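Local coordinates for putative membrane protein (Corynebacterium diphtheriae NCTC 13129, PDB 3C8I) that is of unknown function, a putative membrane protein of the DUF3239 family, represented here by its C-terminal part, at residues Y14-N25 and R65-V76; A50-P58 and I91-A99. One frame throughout, in Å; residues are numbered along the deposited sequence.

How the contacts relate
Contacts 1 and 2 belong to one antiparallel sheet and lie with their centres about 7 Å apart. Contact 1 joins strands 16-24 and 70-80, which are neighbours in it. Contact 2 joins strand 47-54 to strand 88-95, which are not neighbours, so it bridges parts of the curled sheet that lie apart in strand order. The two contacts meet where strand 70-80 pairs with 88-95: Val74 O lies 2.9 Å from Met94 N, and Val76 N lies 2.9 Å from Ser92 O, both probable hydrogen bonds. Ile71 CG2 also packs on Pro95 CB at 3.6 Å. Both contacts touch the second subunit, another copy of this protein.

Contact 1: Y14-N25 and R65-V76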
# COMPACT_ATOMS: atom_id res chain seq x y z
N TYR B 14 11.46 -18.00 6.02
CA TYR B 14 11.77 -16.76 5.29
C TYR B 14 13.01 -17.04 4.46
O TYR B 14 14.11 -16.59 4.79
CB TYR B 14 12.02 -15.59 6.27
CG TYR B 14 10.77 -14.91 6.80
CD1 TYR B 14 10.33 -15.11 8.12
CD2 TYR B 14 10.03 -14.04 5.99
CE1 TYR B 14 9.18 -14.47 8.60
CE2 TYR B 14 8.89 -13.40 6.47
CZ TYR B 14 8.47 -13.61 7.76
OH TYR B 14 7.33 -12.97 8.21
N ASP B 15 12.85 -17.81 3.39
CA ASP B 15 14.04 -18.34 2.71
C ASP B 15 14.65 -17.45 1.65
O ASP B 15 14.03 -16.50 1.19
CB ASP B 15 13.79 -19.75 2.18
CG ASP B 15 14.71 -20.75 2.82
OD1 ASP B 15 15.94 -20.47 2.81
OD2 ASP B 15 14.22 -21.79 3.33
N LEU B 16 15.88 -17.76 1.28
CA LEU B 16 16.66 -16.88 0.45
C LEU B 16 16.20 -16.99 -0.99
O LEU B 16 16.02 -18.09 -1.49
CB LEU B 16 18.14 -17.22 0.54
CG LEU B 16 18.82 -16.78 1.83
CD1 LEU B 16 20.23 -17.39 1.90
CD2 LEU B 16 18.82 -15.24 1.95
N VAL B 17 16.06 -15.85 -1.64
CA VAL B 17 15.82 -15.79 -3.06
C VAL B 17 16.89 -14.90 -3.69
O VAL B 17 17.35 -13.94 -3.08
CB VAL B 17 14.37 -15.29 -3.39
CG1 VAL B 17 13.32 -16.22 -2.77
CG2 VAL B 17 14.12 -13.84 -2.93
N PRO B 18 17.29 -15.22 -4.92
CA PRO B 18 18.15 -14.26 -5.61
C PRO B 18 17.37 -13.04 -6.09
O PRO B 18 16.21 -13.16 -6.51
CB PRO B 18 18.66 -15.05 -6.81
CG PRO B 18 17.61 -16.05 -7.07
CD PRO B 18 17.00 -16.40 -5.76
N ALA B 19 18.00 -11.88 -6.00
CA ALA B 19 17.50 -10.66 -6.63
C ALA B 19 18.66 -9.94 -7.32
O ALA B 19 19.84 -10.21 -7.03
CB ALA B 19 16.78 -9.74 -5.59
N MET B 20 18.34 -9.05 -8.25
CA MET B 20 19.33 -8.40 -9.08
C MET B 20 18.79 -7.06 -9.55
O MET B 20 17.59 -6.92 -9.83
CB MET B 20 19.60 -9.31 -10.30
CG MET B 20 20.78 -8.91 -11.22
SD MET B 20 21.14 -10.21 -12.46
CE MET B 20 21.48 -11.56 -11.38
N ILE B 21 19.69 -6.08 -9.68
CA ILE B 21 19.30 -4.76 -10.17
C ILE B 21 19.00 -4.89 -11.66
O ILE B 21 19.86 -5.28 -12.46
CB ILE B 21 20.37 -3.67 -9.94
CG1 ILE B 21 20.75 -3.56 -8.45
CG2 ILE B 21 19.88 -2.32 -10.54
CD1 ILE B 21 21.86 -2.52 -8.16
N ALA B 22 17.76 -4.54 -12.02
CA ALA B 22 17.25 -4.68 -13.39
C ALA B 22 17.20 -3.33 -14.11
O ALA B 22 17.19 -3.27 -15.35
CB ALA B 22 15.85 -5.34 -13.36
N GLU B 23 17.16 -2.25 -13.34
CA GLU B 23 17.11 -0.91 -13.90
C GLU B 23 17.55 0.12 -12.86
O GLU B 23 17.25 -0.03 -11.66
CB GLU B 23 15.70 -0.61 -14.40
CG GLU B 23 15.46 0.87 -14.72
CD GLU B 23 14.05 1.16 -15.11
OE1 GLU B 23 13.71 0.84 -16.27
OE2 GLU B 23 13.28 1.71 -14.28
N VAL B 24 18.26 1.15 -13.32
CA VAL B 24 18.77 2.20 -12.45
C VAL B 24 18.33 3.57 -12.97
O VAL B 24 18.49 3.86 -14.16
CB VAL B 24 20.31 2.13 -12.34
CG1 VAL B 24 20.88 3.38 -11.66
CG2 VAL B 24 20.72 0.85 -11.59
N ASN B 25 17.77 4.39 -12.08
CA ASN B 25 17.20 5.69 -12.41
C ASN B 25 17.79 6.74 -11.45
O ASN B 25 18.46 6.37 -10.49
CB ASN B 25 15.67 5.63 -12.29
CG ASN B 25 15.05 4.49 -13.11
OD1 ASN B 25 15.13 4.49 -14.33
ND2 ASN B 25 14.45 3.51 -12.44
N ARG B 65 25.99 0.32 -8.06
CA ARG B 65 24.61 0.68 -8.41
C ARG B 65 24.43 0.57 -9.92
O ARG B 65 24.32 1.57 -10.64
CB ARG B 65 24.28 2.09 -7.92
CG ARG B 65 22.80 2.42 -7.95
CD ARG B 65 22.51 3.71 -7.21
NE ARG B 65 21.10 4.04 -7.29
CZ ARG B 65 20.54 4.78 -8.25
NH1 ARG B 65 21.26 5.32 -9.22
NH2 ARG B 65 19.24 5.00 -8.22
N LYS B 66 24.39 -0.68 -10.38
CA LYS B 66 24.45 -1.00 -11.79
C LYS B 66 23.52 -2.13 -12.10
O LYS B 66 23.36 -3.03 -11.29
CB LYS B 66 25.86 -1.49 -12.17
CG LYS B 66 26.92 -0.43 -12.23
CD LYS B 66 28.21 -1.03 -12.79
CE LYS B 66 29.32 -0.00 -12.91
NZ LYS B 66 30.67 -0.65 -12.74
N VAL B 67 22.98 -2.11 -13.31
CA VAL B 67 22.16 -3.21 -13.81
C VAL B 67 23.00 -4.49 -13.77
O VAL B 67 24.14 -4.50 -14.25
CB VAL B 67 21.67 -2.93 -15.24
CG1 VAL B 67 20.95 -4.14 -15.81
CG2 VAL B 67 20.76 -1.69 -15.26
N GLY B 68 22.46 -5.53 -13.14
CA GLY B 68 23.14 -6.82 -13.01
C GLY B 68 23.77 -7.12 -11.66
O GLY B 68 24.12 -8.26 -11.39
N THR B 69 23.92 -6.11 -10.80
CA THR B 69 24.45 -6.33 -9.45
C THR B 69 23.58 -7.30 -8.69
O THR B 69 22.36 -7.12 -8.61
CB THR B 69 24.53 -5.01 -8.62
OG1 THR B 69 25.52 -4.14 -9.18
CG2 THR B 69 24.89 -5.32 -7.17
N ARG B 70 24.21 -8.31 -8.10
CA ARG B 70 23.49 -9.30 -7.31
C ARG B 70 23.10 -8.80 -5.91
O ARG B 70 23.90 -8.15 -5.22
CB ARG B 70 24.33 -10.55 -7.14
CG ARG B 70 24.70 -11.27 -8.42
CD ARG B 70 25.58 -12.48 -8.03
NE ARG B 70 25.60 -13.51 -9.07
CZ ARG B 70 25.97 -14.79 -8.88
NH1 ARG B 70 26.35 -15.23 -7.67
NH2 ARG B 70 25.95 -15.64 -9.90
N ILE B 71 21.87 -9.11 -5.51
CA ILE B 71 21.27 -8.69 -4.25
C ILE B 71 20.60 -9.91 -3.61
O ILE B 71 19.51 -10.28 -3.99
CB ILE B 71 20.16 -7.60 -4.43
CG1 ILE B 71 20.65 -6.36 -5.17
CG2 ILE B 71 19.56 -7.20 -3.05
CD1 ILE B 71 21.77 -5.61 -4.47
N PRO B 72 21.25 -10.54 -2.63
CA PRO B 72 20.58 -11.61 -1.90
C PRO B 72 19.34 -11.07 -1.17
O PRO B 72 19.41 -10.02 -0.54
CB PRO B 72 21.63 -12.08 -0.91
CG PRO B 72 22.89 -11.52 -1.39
CD PRO B 72 22.61 -10.30 -2.13
N ALA B 73 18.23 -11.80 -1.23
CA ALA B 73 16.94 -11.31 -0.79
C ALA B 73 16.15 -12.41 -0.09
O ALA B 73 16.57 -13.59 -0.08
CB ALA B 73 16.13 -10.74 -2.01
N VAL B 74 15.06 -12.02 0.55
CA VAL B 74 14.05 -12.97 1.00
C VAL B 74 12.66 -12.49 0.60
O VAL B 74 12.43 -11.28 0.44
CB VAL B 74 14.09 -13.28 2.54
CG1 VAL B 74 15.50 -13.71 2.99
CG2 VAL B 74 13.54 -12.12 3.38
N ALA B 75 11.75 -13.44 0.41
CA ALA B 75 10.36 -13.14 0.11
C ALA B 75 9.70 -12.89 1.44
O ALA B 75 9.48 -13.84 2.24
CB ALA B 75 9.69 -14.28 -0.64
N VAL B 76 9.41 -11.63 1.72
CA VAL B 76 9.01 -11.23 3.06
C VAL B 76 7.51 -11.42 3.28
O VAL B 76 7.10 -11.84 4.37
CB VAL B 76 9.52 -9.82 3.45
CG1 VAL B 76 8.78 -8.73 2.73
CG2 VAL B 76 9.47 -9.62 4.98
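The backbone oxygen of Asn25 receives both terminal nitrogens of Arg65. The bond from Arg65 NH2 to Asn25 O is 2.8 Å long and fairly straight, with the oxygen in the guanidinium plane. The NH1 bond is weak. The arginine chain is extended from CG to NE, with CG anti to the backbone N (chi1 -167°), which brings its end to Asn25. Val24 CG1 lies over one face of the guanidinium. Glu23 OE2 accepts a bond from Asn25 ND2 and forms a salt bridge with Arg132.

Next comes the type II turn from Lys66 to Thr69. Gly68 N donates to Ile21 O at 2.7 Å, and Ile21 N donates to Thr69 O, both in the carbonyl plane. The side chains of Ile21 and Thr69 lie side by side, Ile21 CD1 meeting Thr69 CB at 3.7 Å.

Val17 and Ala73 form a hydrogen-bonded pair, with Val17 N to Ala73 O at 2.8 Å. Ile71 N gives Ala19 O a bond of the same length. The methyls Ala19 CB and Ala73 CB touch at 3.8 Å on one face of the sheet. Met20 and Pro18 point to the other face, under helix 115-124. At the far end the Tyr14 ring turns its edge to Val76 O.

This is antiparallel strand pairing in a twisted sheet; on its other edge strand 16-24 has a classic beta bulge at Ala22 and Glu23, facing Val30.

Contact 2: A50-P58 and I91-A99; sequences ATRNITAIP and ISPMPIAWA
Two direct hydrogen bonds cross between 50-58 and 91-99, and each runs from a side chain to a backbone oxygen. Arg52 NH1 donates to Pro93 O at 2.8 Å. The nitrogen stands above the carbonyl plane, and the bond is somewhat bent, at 149°. Trp98 NE1 donates to Ala56 O at 3.0 Å. Here the donor is in the carbonyl plane, while the oxygen is tilted slightly from the indole plane.

The flat groups meet edge to face. The Trp98 ring brings its CH2 edge over one face of the Arg52 guanidinium, offset toward the rim, 3.6 Å from Arg52 NH2, with the two planes 84° apart. Arg52 is stretched out from its first torsion (chi1 -179°) as far as NE, which carries the guanidinium across to the indole.

Apolar packing fills in around the tryptophan. Ile54 CG2 reaches the ring edge at Trp98 CZ2, 3.7 Å away. Pro58 CD comes to the edge at Trp98 CD1. Pro95, from the same segment, puts its CD over the centre of one ring face. Ile54 CD1 reaches Pro95 CD at 4.0 Å, and Ile57 CG2 packs on Ala97 CB at 3.9 Å.

The second subunit also takes part. Its Trp98 O accepts a bond from Arg52 NH1, and its Pro58 packs on Trp98. Side chains, not strand pairing, thus join strand 47-54 and its following loop to the end of strand 88-95 and the 3-10 turn at 96-98. Arg52 NH1 bonds to carbonyls of both subunits, and NH2 adds a weak bond to the second, tying this contact to the assembly.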
# COMPACT_ATOMS: atom_id res chain seq x y z
N ALA B 50 9.58 -11.41 -9.77
CA ALA B 50 8.88 -10.38 -9.02
C ALA B 50 9.75 -9.14 -9.01
O ALA B 50 10.92 -9.23 -8.68
CB ALA B 50 8.58 -10.86 -7.56
N THR B 51 9.20 -7.98 -9.33
CA THR B 51 9.98 -6.77 -9.29
C THR B 51 9.54 -5.81 -8.20
O THR B 51 8.41 -5.84 -7.72
CB THR B 51 9.99 -6.02 -10.66
OG1 THR B 51 8.66 -5.69 -11.04
CG2 THR B 51 10.73 -6.84 -11.76
N ARG B 52 10.47 -4.93 -7.82
CA ARG B 52 10.21 -3.95 -6.80
C ARG B 52 11.08 -2.73 -6.99
O ARG B 52 12.29 -2.84 -7.18
CB ARG B 52 10.51 -4.53 -5.42
CG ARG B 52 10.24 -3.60 -4.28
CD ARG B 52 10.51 -4.27 -2.92
NE ARG B 52 10.22 -3.37 -1.81
CZ ARG B 52 9.94 -3.74 -0.56
NH1 ARG B 52 9.95 -5.03 -0.23
NH2 ARG B 52 9.67 -2.82 0.38
N ASN B 53 10.46 -1.57 -6.88
CA ASN B 53 11.15 -0.30 -6.93
C ASN B 53 11.71 0.02 -5.55
O ASN B 53 10.98 0.02 -4.55
CB ASN B 53 10.22 0.78 -7.43
CG ASN B 53 10.11 0.79 -8.95
OD1 ASN B 53 10.67 1.67 -9.62
ND2 ASN B 53 9.40 -0.19 -9.50
N ILE B 54 13.02 0.25 -5.50
CA ILE B 54 13.73 0.44 -4.23
C ILE B 54 14.58 1.71 -4.28
O ILE B 54 15.26 1.99 -5.27
CB ILE B 54 14.62 -0.80 -3.91
CG1 ILE B 54 13.73 -2.02 -3.62
CG2 ILE B 54 15.56 -0.54 -2.70
CD1 ILE B 54 14.55 -3.35 -3.42
N THR B 55 14.53 2.50 -3.21
CA THR B 55 15.28 3.75 -3.20
C THR B 55 16.73 3.54 -2.73
O THR B 55 17.65 4.07 -3.33
CB THR B 55 14.55 4.81 -2.36
OG1 THR B 55 13.28 5.10 -2.99
CG2 THR B 55 15.37 6.07 -2.25
N ALA B 56 16.92 2.74 -1.68
CA ALA B 56 18.24 2.60 -1.05
C ALA B 56 18.52 1.17 -0.58
O ALA B 56 17.67 0.55 0.07
CB ALA B 56 18.37 3.55 0.12
N ILE B 57 19.71 0.68 -0.88
CA ILE B 57 20.20 -0.57 -0.30
C ILE B 57 21.63 -0.31 0.19
O ILE B 57 22.48 0.05 -0.62
CB ILE B 57 20.25 -1.72 -1.33
CG1 ILE B 57 18.89 -1.94 -2.01
CG2 ILE B 57 20.75 -2.99 -0.65
CD1 ILE B 57 18.89 -2.97 -3.11
N PRO B 58 21.88 -0.46 1.51
CA PRO B 58 23.22 -0.31 2.04
C PRO B 58 24.25 -1.10 1.24
O PRO B 58 24.01 -2.27 0.93
CB PRO B 58 23.10 -0.86 3.46
CG PRO B 58 21.72 -0.58 3.84
CD PRO B 58 20.92 -0.76 2.58
N ILE B 91 4.09 -11.25 -4.47
CA ILE B 91 5.18 -11.54 -3.52
C ILE B 91 6.11 -10.32 -3.42
O ILE B 91 6.54 -9.81 -4.46
CB ILE B 91 6.03 -12.77 -4.00
CG1 ILE B 91 5.18 -14.05 -4.02
CG2 ILE B 91 7.27 -12.95 -3.12
CD1 ILE B 91 5.90 -15.27 -4.60
N SER B 92 6.37 -9.85 -2.20
CA SER B 92 7.33 -8.76 -1.95
C SER B 92 8.71 -9.28 -1.57
O SER B 92 8.88 -9.86 -0.48
CB SER B 92 6.88 -7.83 -0.82
OG SER B 92 5.65 -7.25 -1.14
N PRO B 93 9.70 -9.08 -2.46
CA PRO B 93 11.07 -9.40 -2.08
C PRO B 93 11.70 -8.24 -1.32
O PRO B 93 11.36 -7.08 -1.58
CB PRO B 93 11.76 -9.61 -3.43
CG PRO B 93 11.01 -8.71 -4.39
CD PRO B 93 9.61 -8.53 -3.83
N MET B 94 12.60 -8.54 -0.39
CA MET B 94 13.41 -7.52 0.28
C MET B 94 14.88 -7.93 0.28
O MET B 94 15.19 -9.11 0.45
CB MET B 94 12.94 -7.30 1.74
CG MET B 94 13.05 -8.50 2.67
SD MET B 94 12.87 -8.11 4.47
CE MET B 94 14.42 -7.29 4.84
N PRO B 95 15.79 -6.96 0.10
CA PRO B 95 17.20 -7.25 0.25
C PRO B 95 17.57 -7.59 1.68
O PRO B 95 17.13 -6.91 2.61
CB PRO B 95 17.90 -5.95 -0.16
CG PRO B 95 16.85 -4.96 -0.37
CD PRO B 95 15.51 -5.57 -0.26
N ILE B 96 18.39 -8.63 1.86
CA ILE B 96 18.79 -9.01 3.24
C ILE B 96 19.68 -7.92 3.86
O ILE B 96 19.71 -7.77 5.09
CB ILE B 96 19.42 -10.43 3.38
CG1 ILE B 96 20.82 -10.51 2.81
CG2 ILE B 96 18.56 -11.50 2.76
CD1 ILE B 96 21.56 -11.80 3.28
N ALA B 97 20.33 -7.13 3.02
CA ALA B 97 21.10 -5.97 3.47
C ALA B 97 20.30 -4.94 4.29
O ALA B 97 20.91 -4.08 4.92
CB ALA B 97 21.77 -5.29 2.30
N TRP B 98 18.96 -4.98 4.26
CA TRP B 98 18.14 -4.10 5.11
C TRP B 98 18.10 -4.61 6.55
O TRP B 98 17.83 -3.85 7.47
CB TRP B 98 16.71 -4.00 4.60
CG TRP B 98 16.49 -3.22 3.34
CD1 TRP B 98 17.39 -2.42 2.68
CD2 TRP B 98 15.27 -3.13 2.61
NE1 TRP B 98 16.80 -1.86 1.56
CE2 TRP B 98 15.50 -2.28 1.49
CE3 TRP B 98 14.00 -3.71 2.76
CZ2 TRP B 98 14.50 -2.00 0.55
CZ3 TRP B 98 13.03 -3.44 1.83
CH2 TRP B 98 13.28 -2.60 0.73
N ALA B 99 18.36 -5.91 6.70
CA ALA B 99 18.33 -6.61 8.00
C ALA B 99 19.70 -6.79 8.67
O ALA B 99 19.75 -6.96 9.89
CB ALA B 99 17.68 -7.96 7.82
O HOH W 1 6.74 -7.77 -6.80